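Local coordinates for NAD-dependent aldehyde dehydrogenase (Burkholderia multivorans, PDB 5UJU), which probably oxidises aldehydes to carboxylic acids with NAD+ as the hydride acceptor, as members of the aldehyde dehydrogenase family do, at residues G320-V325 with H483-L488; I324-T329 with Q355-P360; L488-T493 with V510-N515. All blocks are in the same frame, centred on the assembly; numbering follows the deposited sequence.

Contact 1: residues G320-V325 with H483-L488; sequences GVNQIV and HGALTL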
loop_
_atom_site.group_PDB
_atom_site.type_symbol
_atom_site.label_atom_id
_atom_site.label_comp_id
_atom_site.label_asym_id
_atom_site.label_seq_id
_atom_site.Cartn_x
_atom_site.Cartn_y
_atom_site.Cartn_z
ATOM N N GLY A 320 3.371 7.748 20.288
ATOM C CA GLY A 320 4.735 7.276 20.396
ATOM C C GLY A 320 5.454 8.048 21.477
ATOM O O GLY A 320 4.871 8.906 22.143
ATOM N N VAL A 321 6.740 7.739 21.636
ATOM C CA VAL A 321 7.600 8.332 22.658
ATOM C C VAL A 321 8.653 9.153 21.927
ATOM O O VAL A 321 9.587 8.597 21.335
ATOM C CB VAL A 321 8.248 7.272 23.554
ATOM C CG1 VAL A 321 9.208 7.935 24.564
ATOM C CG2 VAL A 321 7.165 6.468 24.274
ATOM N N ASN A 322 8.496 10.474 21.935
ATOM C CA ASN A 322 9.468 11.356 21.304
ATOM C C ASN A 322 10.600 11.667 22.280
ATOM O O ASN A 322 10.364 11.934 23.463
ATOM C CB ASN A 322 8.804 12.642 20.832
ATOM C CG ASN A 322 7.724 12.374 19.779
ATOM O OD1 ASN A 322 7.898 11.520 18.912
ATOM N ND2 ASN A 322 6.611 13.083 19.873
ATOM N N GLN A 323 11.826 11.643 21.767
ATOM C CA GLN A 323 13.022 11.531 22.592
ATOM C C GLN A 323 14.072 12.540 22.155
ATOM O O GLN A 323 14.170 12.880 20.973
ATOM C CB GLN A 323 13.599 10.116 22.502
ATOM C CG GLN A 323 12.747 9.062 23.191
ATOM C CD GLN A 323 13.173 7.647 22.841
ATOM O OE1 GLN A 323 13.246 7.272 21.666
ATOM N NE2 GLN A 323 13.479 6.859 23.862
ATOM N N ILE A 324 14.846 13.031 23.128
ATOM C CA ILE A 324 16.017 13.865 22.878
ATOM C C ILE A 324 17.219 13.198 23.539
ATOM O O ILE A 324 17.149 12.819 24.712
ATOM C CB ILE A 324 15.852 15.296 23.423
ATOM C CG1 ILE A 324 14.637 16.001 22.818
ATOM C CG2 ILE A 324 17.091 16.116 23.130
ATOM C CD1 ILE A 324 14.446 17.407 23.389
ATOM N N VAL A 325 18.313 13.062 22.794
ATOM C CA VAL A 325 19.574 12.549 23.318
ATOM C C VAL A 325 20.542 13.719 23.391
ATOM O O VAL A 325 20.877 14.319 22.360
ATOM C CB VAL A 325 20.140 11.416 22.449
ATOM C CG1 VAL A 325 21.557 11.066 22.917
ATOM C CG2 VAL A 325 19.247 10.166 22.517
ATOM N N HIS A 483 7.927 1.105 21.070
ATOM C CA HIS A 483 6.761 1.866 21.485
ATOM C C HIS A 483 6.299 2.892 20.456
ATOM O O HIS A 483 5.236 3.499 20.646
ATOM C CB HIS A 483 7.049 2.548 22.826
ATOM C CG HIS A 483 7.380 1.583 23.921
ATOM N ND1 HIS A 483 6.418 0.847 24.579
ATOM C CD2 HIS A 483 8.570 1.213 24.457
ATOM C CE1 HIS A 483 6.999 0.072 25.481
ATOM N NE2 HIS A 483 8.303 0.275 25.428
ATOM N N GLY A 484 7.044 3.083 19.370
ATOM C CA GLY A 484 6.687 4.073 18.376
ATOM C C GLY A 484 7.306 5.427 18.681
ATOM O O GLY A 484 7.694 5.730 19.813
ATOM N N ALA A 485 7.440 6.239 17.630
ATOM C CA ALA A 485 7.966 7.588 17.805
ATOM C C ALA A 485 7.804 8.353 16.507
ATOM O O ALA A 485 7.986 7.787 15.427
ATOM C CB ALA A 485 9.450 7.587 18.215
ATOM N N LEU A 486 7.521 9.650 16.625
ATOM C CA LEU A 486 7.496 10.545 15.475
ATOM C C LEU A 486 8.771 11.353 15.307
ATOM O O LEU A 486 9.138 11.657 14.173
ATOM C CB LEU A 486 6.312 11.510 15.576
ATOM C CG LEU A 486 4.923 10.921 15.343
ATOM C CD1 LEU A 486 3.908 12.051 15.326
ATOM C CD2 LEU A 486 4.847 10.100 14.040
ATOM N N THR A 487 9.458 11.730 16.394
ATOM C CA THR A 487 10.680 12.505 16.252
ATOM C C THR A 487 11.738 12.007 17.220
ATOM O O THR A 487 11.434 11.494 18.305
ATOM C CB THR A 487 10.452 14.012 16.475
ATOM O OG1 THR A 487 9.967 14.236 17.800
ATOM C CG2 THR A 487 9.423 14.580 15.466
ATOM N N LEU A 488 12.987 12.172 16.800
ATOM C CA LEU A 488 14.169 11.927 17.616
ATOM C C LEU A 488 15.139 13.076 17.376
ATOM O O LEU A 488 15.389 13.448 16.226
ATOM C CB LEU A 488 14.826 10.590 17.260
ATOM C CG LEU A 488 16.187 10.313 17.919
ATOM C CD1 LEU A 488 16.040 10.120 19.439
ATOM C CD2 LEU A 488 16.835 9.104 17.247
HETATM O O HOH W 1 11.900 9.098 19.716
HETATM O O HOH W 2 11.910 14.663 19.977
#

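Contact 2: residues I324-T329 with Q355-P360; sequences IVIDST and QNIYVP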
loop_
_atom_site.group_PDB
_atom_site.type_symbol
_atom_site.label_atom_id
_atom_site.label_comp_id
_atom_site.label_asym_id
_atom_site.label_seq_id
_atom_site.Cartn_x
_atom_site.Cartn_y
_atom_site.Cartn_z
ATOM N N ILE A 324 14.846 13.031 23.128
ATOM C CA ILE A 324 16.017 13.865 22.878
ATOM C C ILE A 324 17.219 13.198 23.539
ATOM O O ILE A 324 17.149 12.819 24.712
ATOM C CB ILE A 324 15.852 15.296 23.423
ATOM C CG1 ILE A 324 14.637 16.001 22.818
ATOM C CG2 ILE A 324 17.091 16.116 23.130
ATOM C CD1 ILE A 324 14.446 17.407 23.389
ATOM N N VAL A 325 18.313 13.062 22.794
ATOM C CA VAL A 325 19.574 12.549 23.318
ATOM C C VAL A 325 20.542 13.719 23.391
ATOM O O VAL A 325 20.877 14.319 22.360
ATOM C CB VAL A 325 20.140 11.416 22.449
ATOM C CG1 VAL A 325 21.557 11.066 22.917
ATOM C CG2 VAL A 325 19.247 10.166 22.517
ATOM N N ILE A 326 20.983 14.058 24.602
ATOM C CA ILE A 326 21.935 15.145 24.812
ATOM C C ILE A 326 23.296 14.538 25.128
ATOM O O ILE A 326 23.490 13.912 26.180
ATOM C CB ILE A 326 21.495 16.117 25.915
ATOM C CG1 ILE A 326 20.137 16.741 25.567
ATOM C CG2 ILE A 326 22.548 17.196 26.063
ATOM C CD1 ILE A 326 19.667 17.820 26.538
ATOM N N ASP A 327 24.238 14.731 24.215
ATOM C CA ASP A 327 25.602 14.241 24.366
ATOM C C ASP A 327 26.604 15.346 24.627
ATOM O O ASP A 327 27.497 15.187 25.474
ATOM C CB ASP A 327 26.038 13.483 23.104
ATOM C CG ASP A 327 27.524 13.153 23.118
ATOM O OD1 ASP A 327 27.903 12.221 23.859
ATOM O OD2 ASP A 327 28.313 13.848 22.429
ATOM N N SER A 328 26.498 16.447 23.885
ATOM C CA SER A 328 27.447 17.557 23.947
ATOM C C SER A 328 26.885 18.695 23.109
ATOM O O SER A 328 26.018 18.482 22.260
ATOM C CB SER A 328 28.835 17.130 23.445
ATOM O OG SER A 328 28.742 16.348 22.248
ATOM N N THR A 329 27.359 19.910 23.375
ATOM C CA THR A 329 26.856 21.052 22.625
ATOM C C THR A 329 27.915 22.147 22.623
ATOM O O THR A 329 28.797 22.191 23.482
ATOM C CB THR A 329 25.516 21.556 23.201
ATOM O OG1 THR A 329 24.920 22.526 22.319
ATOM C CG2 THR A 329 25.721 22.176 24.566
ATOM N N GLN A 355 9.251 14.181 24.772
ATOM C CA GLN A 355 8.897 13.793 26.131
ATOM C C GLN A 355 10.107 13.384 26.962
ATOM O O GLN A 355 10.223 13.797 28.122
ATOM C CB GLN A 355 7.879 12.648 26.111
ATOM C CG GLN A 355 7.517 12.151 27.506
ATOM C CD GLN A 355 6.596 10.942 27.484
ATOM O OE1 GLN A 355 5.399 11.071 27.254
ATOM N NE2 GLN A 355 7.152 9.763 27.724
ATOM N N ASN A 356 11.000 12.565 26.412
ATOM C CA ASN A 356 12.128 12.002 27.145
ATOM C C ASN A 356 13.419 12.690 26.717
ATOM O O ASN A 356 13.711 12.787 25.520
ATOM C CB ASN A 356 12.222 10.494 26.914
ATOM C CG ASN A 356 11.004 9.736 27.453
ATOM O OD1 ASN A 356 10.095 10.315 28.049
ATOM N ND2 ASN A 356 10.990 8.436 27.238
ATOM N N ILE A 357 14.190 13.160 27.695
ATOM C CA ILE A 357 15.436 13.877 27.446
ATOM C C ILE A 357 16.551 13.129 28.179
ATOM O O ILE A 357 16.633 13.180 29.412
ATOM C CB ILE A 357 15.336 15.340 27.902
ATOM C CG1 ILE A 357 14.146 16.021 27.199
ATOM C CG2 ILE A 357 16.627 16.097 27.605
ATOM C CD1 ILE A 357 13.839 17.415 27.702
ATOM N N TYR A 358 17.391 12.414 27.429
ATOM C CA TYR A 358 18.432 11.574 28.015
ATOM C C TYR A 358 19.730 12.360 28.144
ATOM O O TYR A 358 20.203 12.952 27.166
ATOM C CB TYR A 358 18.665 10.317 27.177
ATOM C CG TYR A 358 17.426 9.480 26.973
ATOM C CD1 TYR A 358 16.890 8.714 28.011
ATOM C CD2 TYR A 358 16.785 9.454 25.738
ATOM C CE1 TYR A 358 15.745 7.947 27.813
ATOM C CE2 TYR A 358 15.652 8.686 25.535
ATOM C CZ TYR A 358 15.132 7.947 26.564
ATOM O OH TYR A 358 13.994 7.201 26.337
ATOM N N VAL A 359 20.303 12.359 29.347
ATOM C CA VAL A 359 21.547 13.069 29.649
ATOM C C VAL A 359 22.453 12.127 30.445
ATOM O O VAL A 359 21.971 11.459 31.373
ATOM C CB VAL A 359 21.262 14.369 30.429
ATOM C CG1 VAL A 359 22.544 15.187 30.655
ATOM C CG2 VAL A 359 20.166 15.224 29.733
ATOM N N PRO A 360 23.744 12.013 30.124
ATOM C CA PRO A 360 24.616 11.143 30.929
ATOM C C PRO A 360 24.654 11.629 32.365
ATOM O O PRO A 360 24.735 12.831 32.628
ATOM C CB PRO A 360 25.979 11.268 30.243
ATOM C CG PRO A 360 25.631 11.747 28.818
ATOM C CD PRO A 360 24.476 12.655 29.018
#

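Contact 3: residues L488-T493 with V510-N515; sequences LSVYST and VALSIN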
loop_
_atom_site.group_PDB
_atom_site.type_symbol
_atom_site.label_atom_id
_atom_site.label_comp_id
_atom_site.label_asym_id
_atom_site.label_seq_id
_atom_site.Cartn_x
_atom_site.Cartn_y
_atom_site.Cartn_z
ATOM N N LEU A 488 12.987 12.172 16.800
ATOM C CA LEU A 488 14.169 11.927 17.616
ATOM C C LEU A 488 15.139 13.076 17.376
ATOM O O LEU A 488 15.389 13.448 16.226
ATOM C CB LEU A 488 14.826 10.590 17.260
ATOM C CG LEU A 488 16.187 10.313 17.919
ATOM C CD1 LEU A 488 16.040 10.120 19.439
ATOM C CD2 LEU A 488 16.835 9.104 17.247
ATOM N N SER A 489 15.677 13.637 18.457
ATOM C CA SER A 489 16.528 14.821 18.403
ATOM C C SER A 489 17.831 14.527 19.137
ATOM O O SER A 489 17.811 13.962 20.236
ATOM C CB SER A 489 15.805 16.026 19.036
ATOM O OG SER A 489 16.556 17.227 18.949
ATOM N N VAL A 490 18.963 14.896 18.542
ATOM C CA VAL A 490 20.257 14.617 19.153
ATOM C C VAL A 490 21.093 15.892 19.199
ATOM O O VAL A 490 21.117 16.675 18.243
ATOM C CB VAL A 490 21.010 13.484 18.417
ATOM C CG1 VAL A 490 21.308 13.867 16.976
ATOM C CG2 VAL A 490 22.314 13.113 19.167
ATOM N N TYR A 491 21.791 16.085 20.315
ATOM C CA TYR A 491 22.738 17.178 20.509
ATOM C C TYR A 491 24.099 16.550 20.750
ATOM O O TYR A 491 24.290 15.847 21.752
ATOM C CB TYR A 491 22.338 18.067 21.687
ATOM C CG TYR A 491 21.095 18.859 21.427
ATOM C CD1 TYR A 491 21.169 20.151 20.920
ATOM C CD2 TYR A 491 19.834 18.306 21.653
ATOM C CE1 TYR A 491 20.017 20.881 20.658
ATOM C CE2 TYR A 491 18.673 19.025 21.389
ATOM C CZ TYR A 491 18.774 20.313 20.895
ATOM O OH TYR A 491 17.638 21.042 20.640
ATOM N N SER A 492 25.031 16.776 19.825
ATOM C CA SER A 492 26.400 16.305 19.988
ATOM C C SER A 492 27.320 17.101 19.079
ATOM O O SER A 492 26.941 17.450 17.959
ATOM C CB SER A 492 26.529 14.812 19.673
ATOM O OG SER A 492 27.876 14.394 19.837
ATOM N N THR A 493 28.531 17.380 19.560
ATOM C CA THR A 493 29.574 17.940 18.714
ATOM C C THR A 493 30.521 16.872 18.177
ATOM O O THR A 493 31.531 17.212 17.553
ATOM C CB THR A 493 30.380 18.986 19.480
ATOM O OG1 THR A 493 31.047 18.345 20.574
ATOM C CG2 THR A 493 29.449 20.083 20.017
ATOM N N VAL A 510 12.504 6.469 12.783
ATOM C CA VAL A 510 12.058 7.769 13.268
ATOM C C VAL A 510 12.934 8.854 12.661
ATOM O O VAL A 510 14.152 8.687 12.515
ATOM C CB VAL A 510 12.082 7.826 14.814
ATOM C CG1 VAL A 510 13.489 7.545 15.351
ATOM C CG2 VAL A 510 11.556 9.156 15.332
ATOM N N ALA A 511 12.303 9.962 12.292
ATOM C CA ALA A 511 13.014 11.092 11.714
ATOM C C ALA A 511 13.940 11.737 12.745
ATOM O O ALA A 511 13.581 11.902 13.914
ATOM C CB ALA A 511 12.014 12.118 11.180
ATOM N N LEU A 512 15.137 12.102 12.301
ATOM C CA LEU A 512 16.197 12.614 13.166
ATOM C C LEU A 512 16.419 14.107 12.953
ATOM O O LEU A 512 16.559 14.562 11.813
ATOM C CB LEU A 512 17.499 11.871 12.905
ATOM C CG LEU A 512 18.691 12.290 13.769
ATOM C CD1 LEU A 512 18.455 11.917 15.221
ATOM C CD2 LEU A 512 19.969 11.658 13.248
ATOM N N SER A 513 16.491 14.854 14.052
ATOM C CA SER A 513 16.907 16.251 14.047
ATOM C C SER A 513 18.230 16.377 14.792
ATOM O O SER A 513 18.409 15.771 15.855
ATOM C CB SER A 513 15.832 17.140 14.689
ATOM O OG SER A 513 14.590 17.045 13.977
ATOM N N ILE A 514 19.157 17.163 14.237
ATOM C CA ILE A 514 20.533 17.235 14.731
ATOM C C ILE A 514 20.850 18.668 15.143
ATOM O O ILE A 514 20.716 19.593 14.331
ATOM C CB ILE A 514 21.535 16.750 13.672
ATOM C CG1 ILE A 514 21.233 15.302 13.276
ATOM C CG2 ILE A 514 22.959 16.860 14.203
ATOM C CD1 ILE A 514 21.622 14.971 11.842
ATOM N N ASN A 515 21.274 18.844 16.396
ATOM C CA ASN A 515 21.806 20.116 16.914
ATOM C C ASN A 515 20.870 21.294 16.637
ATOM O O ASN A 515 21.278 22.334 16.115
ATOM C CB ASN A 515 23.206 20.392 16.352
ATOM C CG ASN A 515 24.238 19.425 16.888
ATOM O OD1 ASN A 515 24.127 18.974 18.025
ATOM N ND2 ASN A 515 25.224 19.071 16.062
#

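Contact 1: residues G320-V325 with H483-L488
Gly320-Val325 and His483-Leu488 run in directions 44° apart and reach parallel strand register at one pair, Gln323 beside Leu488, where the CA atoms are 5.1 Å apart. Before that point Val321 N gives a nearly straight hydrogen bond to Gly484 O (2.9 Å), and Ala485 CB rests 3.3 Å from Val321 O. The side chain that ties the two segments together is Asn322. Its CG lies beside the backbone N (chi1 -62°), which carries OD1 to the loop 484-486, where it accepts two backbone bonds: Leu486 N comes in almost along the C=O axis at 3.0 Å, whereas Thr487 N stands well above the amide plane at the same distance. The amide is gripped at its other end too, since ND2 binds Cys351 O and Ala353 O. Here two neighbouring parallel strands of the large sheet, 323-326 and 487-491, come together, the second reached by a short loop from helix 469-483. Thr487 OG1, bonded to Thr352 O, lies 3.5 Å from Asn322 CG, and a water joins this hydroxyl to Gln323 O. On the sheet face carrying Gln323 and Leu488, Leu488 CD1 reaches across to Gln323 CB at 3.9 Å.

Contact 2: residues I324-T329 with Q355-P360
Ile324 with Ile357 and Val325 with Tyr358 pair two neighbouring parallel strands at the heart of the large mixed sheet, joined by a beta-alpha-beta crossover whose helix, 332-344, lies against one face. The strands are nearly aligned, 17° between their directions, their short axes coming within 4.7 Å. Three backbone bonds lace them in the staggered pattern of a parallel ladder: Ile324 N to Asn356 O, Tyr358 N to Ile324 O (2.8 Å), and Ile326 N to Tyr358 O. Ile324 thus uses both its N-H and its carbonyl on the same neighbour, and Ile357 CA adds a CA-H...O contact to that carbonyl.

The isoleucines make a small hydrophobic layer. Ile324 and Ile357 run alongside each other in the same sense, with Ile324 CD1 against Ile357 CG1 at 4.1 Å. Ile326 reaches diagonally back to Ile357: its CG1 branch lies beside the backbone N (chi1 -59°), sending CD1 to within 3.7 Å of Ile357 CG2. Val359 runs alongside Ile326, Val359 CG2 being 4.1 Å from Ile326 CB. Ile339 of helix 332-344 seals this layer over Ile324, Ile326 and Ile357, and helix 373-388 continues the cover over Ile326 and Val359.

The opposite face carries Val325 and Tyr358, packed under helix 469-483. Their side chains are skewed rather than stacked, and Val325 CG2 comes within 4.1 Å of Tyr358 CD2. Tyr358 CD2 also sits 3.5 Å from Ile324 O, so the ring meets the carbonyl of the partner strand obliquely. At the end of the ladder, where Pro360 has no N-H to offer, Pro360 CD rests 3.3 Å from Ile326 O.

Contact 3: residues L488-T493 with V510-N515
Leu488 meets Val510 at about a right angle: Val510 CG1 abuts Leu488 CB at 3.8 Å while Val510 CG2 comes close to Leu488 N. Farther out, Leu488 and Leu512 slant across one another, their CD2 and CD1 methyls 3.8 Å apart. Leu512 CD1 also reaches Val490 CG1, the branch set between the backbone N and the carbonyl carbon (chi1 62°); Val490 CG1 also lies 4.0 Å from Ile514 CG1. Leu488, Val490, Leu512 and Ile514 share one face of a beta-alpha-beta unit, strand 487-491 followed by helix 495-508 and strand 511-514, and the helix packs on Val490 and Ile514. Ser489 and Ser513 occupy the other face, where Ser513 OG binds Arg560 of the second subunit, whose strand extends the sheet. Parallel-ladder bonds such as Ser513 N to Leu488 O (2.8 Å) hold the backbones. Asn515 takes left-handed backbone angles and reaches across with its carboxamide to the backbone of Ser492. Ser492 N binds Asn515 OD1 in the carbonyl plane, on a lone pair (3.0 Å), and ND2 donates to Ser492 O, nearly in its amide plane. Tyr491, whose hydroxyl binds Leu516 O, meets Asn515 obliquely, Tyr491 CD1 being 4.1 Å from Asn515 CA.

How the contacts relate
The three contacts are successive seams of one mixed sheet, in which strands 356-360, 323-326, 487-491 and 511-514 lie side by side and parallel. Contact 2 joins the first two, contact 1 the middle two and contact 3 the last two, with centres 9 to 12 Å apart. Contacts 1 and 2 both start from strand 323-326, whereas contacts 1 and 3 share Leu488 on strand 487-491. Along the chain, contact 2 closes within the span of contact 1, which ends at Leu488, where contact 3 opens. Contacts 2 and 3 also meet beyond the strands, where Asp327 OD2 probably bonds Ser492 OG. Strand 511-514 meets the second subunit, so the sheet runs on into the subunit interface.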